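Local structure of rhamnogalacturonan endolyase YesW (Bacillus subtilis, 2ZUX) at residues 104-112 against 146-154. The protein cleaves type I rhamnogalacturonan of plant cell walls from within the chain by elimination, in a reaction that requires calcium or manganese, and releases oligosaccharides. Residues are numbered along the deposited sequence; the frame is centred on the assembly and turned at random.
Sequences TPKGESYTY and GYTGDVLID. With RAM (alpha-L-rhamnopyranose), chain O.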
loop_
_atom_site.group_PDB
_atom_site.type_symbol
_atom_site.label_atom_id
_atom_site.label_comp_id
_atom_site.label_asym_id
_atom_site.label_seq_id
_atom_site.Cartn_x
_atom_site.Cartn_y
_atom_site.Cartn_z
ATOM N N THR A 104 -20.284 -11.397 20.744
ATOM C CA THR A 104 -19.366 -12.531 20.846
ATOM C C THR A 104 -19.980 -13.611 21.740
ATOM O O THR A 104 -20.999 -13.358 22.391
ATOM C CB THR A 104 -18.019 -12.124 21.470
ATOM O OG1 THR A 104 -18.205 -11.859 22.868
ATOM C CG2 THR A 104 -17.421 -10.902 20.772
ATOM N N PRO A 105 -19.372 -14.818 21.780
ATOM C CA PRO A 105 -19.857 -15.851 22.708
ATOM C C PRO A 105 -19.845 -15.436 24.184
ATOM O O PRO A 105 -20.510 -16.075 24.997
ATOM C CB PRO A 105 -18.884 -17.011 22.470
ATOM C CG PRO A 105 -18.414 -16.811 21.063
ATOM C CD PRO A 105 -18.262 -15.325 20.950
ATOM N N LYS A 106 -19.113 -14.375 24.518
ATOM C CA LYS A 106 -19.036 -13.881 25.894
ATOM C C LYS A 106 -20.050 -12.775 26.187
ATOM O O LYS A 106 -20.083 -12.232 27.292
ATOM C CB LYS A 106 -17.612 -13.416 26.225
ATOM C CG LYS A 106 -16.616 -14.554 26.415
ATOM C CD LYS A 106 -16.980 -15.403 27.628
ATOM C CE LYS A 106 -16.206 -16.706 27.654
ATOM N NZ LYS A 106 -16.947 -17.771 28.391
ATOM N N GLY A 107 -20.872 -12.445 25.195
ATOM C CA GLY A 107 -21.918 -11.442 25.368
ATOM C C GLY A 107 -21.462 -10.021 25.086
ATOM O O GLY A 107 -22.187 -9.066 25.361
ATOM N N GLU A 108 -20.260 -9.877 24.528
ATOM C CA GLU A 108 -19.724 -8.561 24.208
ATOM C C GLU A 108 -20.254 -8.065 22.866
ATOM O O GLU A 108 -20.126 -8.749 21.852
ATOM C CB GLU A 108 -18.194 -8.594 24.188
ATOM C CG GLU A 108 -17.562 -7.249 23.886
ATOM C CD GLU A 108 -16.076 -7.346 23.593
ATOM O OE1 GLU A 108 -15.653 -8.310 22.921
ATOM O OE2 GLU A 108 -15.335 -6.448 24.036
ATOM N N SER A 109 -20.846 -6.875 22.871
ATOM C CA SER A 109 -21.299 -6.236 21.640
ATOM C C SER A 109 -20.128 -5.598 20.896
ATOM O O SER A 109 -19.150 -5.161 21.503
ATOM C CB SER A 109 -22.366 -5.180 21.943
ATOM O OG SER A 109 -21.815 -4.105 22.677
ATOM N N TYR A 110 -20.245 -5.550 19.576
ATOM C CA TYR A 110 -19.268 -4.852 18.749
ATOM C C TYR A 110 -19.944 -4.270 17.524
ATOM O O TYR A 110 -20.981 -4.765 17.073
ATOM C CB TYR A 110 -18.113 -5.774 18.321
ATOM C CG TYR A 110 -18.577 -7.006 17.592
ATOM C CD1 TYR A 110 -18.738 -7.008 16.203
ATOM C CD2 TYR A 110 -18.868 -8.173 18.292
ATOM C CE1 TYR A 110 -19.184 -8.146 15.541
ATOM C CE2 TYR A 110 -19.303 -9.301 17.649
ATOM C CZ TYR A 110 -19.462 -9.289 16.281
ATOM O OH TYR A 110 -19.901 -10.443 15.679
ATOM N N THR A 111 -19.320 -3.235 16.975
ATOM C CA THR A 111 -19.788 -2.602 15.751
ATOM C C THR A 111 -18.630 -2.557 14.763
ATOM O O THR A 111 -17.488 -2.879 15.118
ATOM C CB THR A 111 -20.292 -1.169 16.007
ATOM O OG1 THR A 111 -19.268 -0.413 16.656
ATOM C CG2 THR A 111 -21.551 -1.178 16.879
ATOM N N TYR A 112 -18.925 -2.159 13.534
ATOM C CA TYR A 112 -17.909 -2.132 12.479
ATOM C C TYR A 112 -17.517 -0.734 12.048
ATOM O O TYR A 112 -18.347 0.175 12.016
ATOM C CB TYR A 112 -18.406 -2.906 11.268
ATOM C CG TYR A 112 -18.321 -4.392 11.476
ATOM C CD1 TYR A 112 -19.436 -5.134 11.866
ATOM C CD2 TYR A 112 -17.111 -5.060 11.301
ATOM C CE1 TYR A 112 -19.342 -6.515 12.060
ATOM C CE2 TYR A 112 -17.003 -6.424 11.503
ATOM C CZ TYR A 112 -18.121 -7.149 11.881
ATOM O OH TYR A 112 -18.036 -8.503 12.074
ATOM N N GLY A 146 -9.061 -12.340 24.073
ATOM C CA GLY A 146 -10.466 -11.973 23.918
ATOM C C GLY A 146 -11.002 -12.320 22.545
ATOM O O GLY A 146 -10.260 -12.345 21.562
ATOM N N TYR A 147 -12.302 -12.583 22.482
ATOM C CA TYR A 147 -12.987 -12.911 21.239
ATOM C C TYR A 147 -13.142 -11.692 20.345
ATOM O O TYR A 147 -13.273 -10.570 20.836
ATOM C CB TYR A 147 -14.367 -13.494 21.542
ATOM C CG TYR A 147 -14.348 -14.890 22.127
ATOM C CD1 TYR A 147 -14.474 -16.011 21.310
ATOM C CD2 TYR A 147 -14.219 -15.089 23.499
ATOM C CE1 TYR A 147 -14.470 -17.306 21.844
ATOM C CE2 TYR A 147 -14.203 -16.373 24.039
ATOM C CZ TYR A 147 -14.338 -17.474 23.211
ATOM O OH TYR A 147 -14.331 -18.743 23.758
ATOM N N THR A 148 -13.147 -11.917 19.032
ATOM C CA THR A 148 -13.329 -10.823 18.075
ATOM C C THR A 148 -14.504 -11.091 17.146
ATOM O O THR A 148 -14.847 -12.244 16.889
ATOM C CB THR A 148 -12.063 -10.589 17.204
ATOM O OG1 THR A 148 -11.757 -11.768 16.441
ATOM C CG2 THR A 148 -10.868 -10.227 18.067
ATOM N N GLY A 149 -15.127 -10.028 16.647
ATOM C CA GLY A 149 -16.120 -10.167 15.593
ATOM C C GLY A 149 -15.500 -10.604 14.273
ATOM O O GLY A 149 -14.273 -10.528 14.092
ATOM N N ASP A 150 -16.345 -11.057 13.350
ATOM C CA ASP A 150 -15.914 -11.477 12.019
ATOM C C ASP A 150 -15.215 -10.351 11.271
ATOM O O ASP A 150 -15.606 -9.189 11.378
ATOM C CB ASP A 150 -17.120 -11.907 11.174
ATOM C CG ASP A 150 -17.715 -13.243 11.596
ATOM O OD1 ASP A 150 -17.029 -14.050 12.262
ATOM O OD2 ASP A 150 -18.883 -13.483 11.209
ATOM N N VAL A 151 -14.203 -10.724 10.495
ATOM C CA VAL A 151 -13.560 -9.803 9.561
ATOM C C VAL A 151 -14.291 -9.911 8.228
ATOM O O VAL A 151 -14.507 -11.012 7.713
ATOM C CB VAL A 151 -12.076 -10.155 9.381
ATOM C CG1 VAL A 151 -11.377 -9.187 8.408
ATOM C CG2 VAL A 151 -11.372 -10.165 10.726
ATOM N N LEU A 152 -14.708 -8.767 7.696
ATOM C CA LEU A 152 -15.426 -8.714 6.427
ATOM C C LEU A 152 -14.593 -7.952 5.419
ATOM O O LEU A 152 -13.972 -6.947 5.767
ATOM C CB LEU A 152 -16.779 -8.022 6.617
ATOM C CG LEU A 152 -17.598 -8.533 7.812
ATOM C CD1 LEU A 152 -18.763 -7.636 8.094
ATOM C CD2 LEU A 152 -18.076 -9.949 7.574
ATOM N N ILE A 153 -14.587 -8.436 4.179
ATOM C CA ILE A 153 -13.875 -7.794 3.076
ATOM C C ILE A 153 -14.893 -7.552 1.977
ATOM O O ILE A 153 -15.561 -8.493 1.529
ATOM C CB ILE A 153 -12.757 -8.705 2.480
ATOM C CG1 ILE A 153 -11.832 -9.292 3.563
ATOM C CG2 ILE A 153 -12.012 -7.969 1.357
ATOM C CD1 ILE A 153 -10.996 -8.281 4.291
ATOM N N ASP A 154 -15.008 -6.294 1.548
ATOM C CA ASP A 154 -15.943 -5.918 0.481
ATOM C C ASP A 154 -15.204 -5.422 -0.749
ATOM O O ASP A 154 -14.085 -4.924 -0.647
ATOM C CB ASP A 154 -16.839 -4.757 0.923
ATOM C CG ASP A 154 -17.855 -5.126 1.981
ATOM O OD1 ASP A 154 -17.937 -6.288 2.421
ATOM O OD2 ASP A 154 -18.606 -4.210 2.379
HETATM C C1 RAM O . -19.728 -15.321 13.678
HETATM C C2 RAM O . -20.745 -16.346 14.175
HETATM C C3 RAM O . -20.333 -16.871 15.550
HETATM C C4 RAM O . -20.035 -15.726 16.517
HETATM C C5 RAM O . -19.009 -14.765 15.907
HETATM C C6 RAM O . -18.738 -13.561 16.805
HETATM O O1 RAM O . -18.520 -15.970 13.340
HETATM O O2 RAM O . -22.013 -15.730 14.250
HETATM O O3 RAM O . -21.359 -17.683 16.079
HETATM O O4 RAM O . -19.586 -16.251 17.751
HETATM O O5 RAM O . -19.490 -14.312 14.652
HETATM O O HOH W 1 -13.036 -8.897 22.961
#
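Tyr-112 reaches across to 146-154 with its hydroxyl, which donates to Asp-150 O at 2.6 Å; Asp-150 O lies at the ring's edge, near its plane, the donor tilted 19° from the carbonyl plane. Leu-152 CD1 sits over one face of the same ring, 4.1 Å from its centroid, so the ring is fixed both at its hydroxyl and from one side. A phenylalanine here would probably leave Asp-150 O without its donor and the backbone that carries the Asp-150 carboxylate less firmly placed. Tyr-110 lays a face over Gly-149, whose CA makes a CH-pi contact 3.5 Å from Tyr-110 CZ, leaving no room for a CB. At the other end, Tyr-147 offers one ring face to Pro-105, while Lys-106 CG approaches Tyr-147 CD2 obliquely at 3.8 Å. A water donates to both Glu-108 OE1 and Tyr-147 O, and Asn-138 also binds that carboxylate oxygen. Asp-150 OD1 accepts from rhamnose O1 at 2.7 Å, and Asn-167 holds OD2. Asp-150, Pro-105 and Tyr-110, with Arg-218 and Lys-170, belong to a rhamnose-binding pocket where strand 109-120 and the loop before strand 152-156 meet at one end of an antiparallel propeller blade, with strand 129-136 between the two.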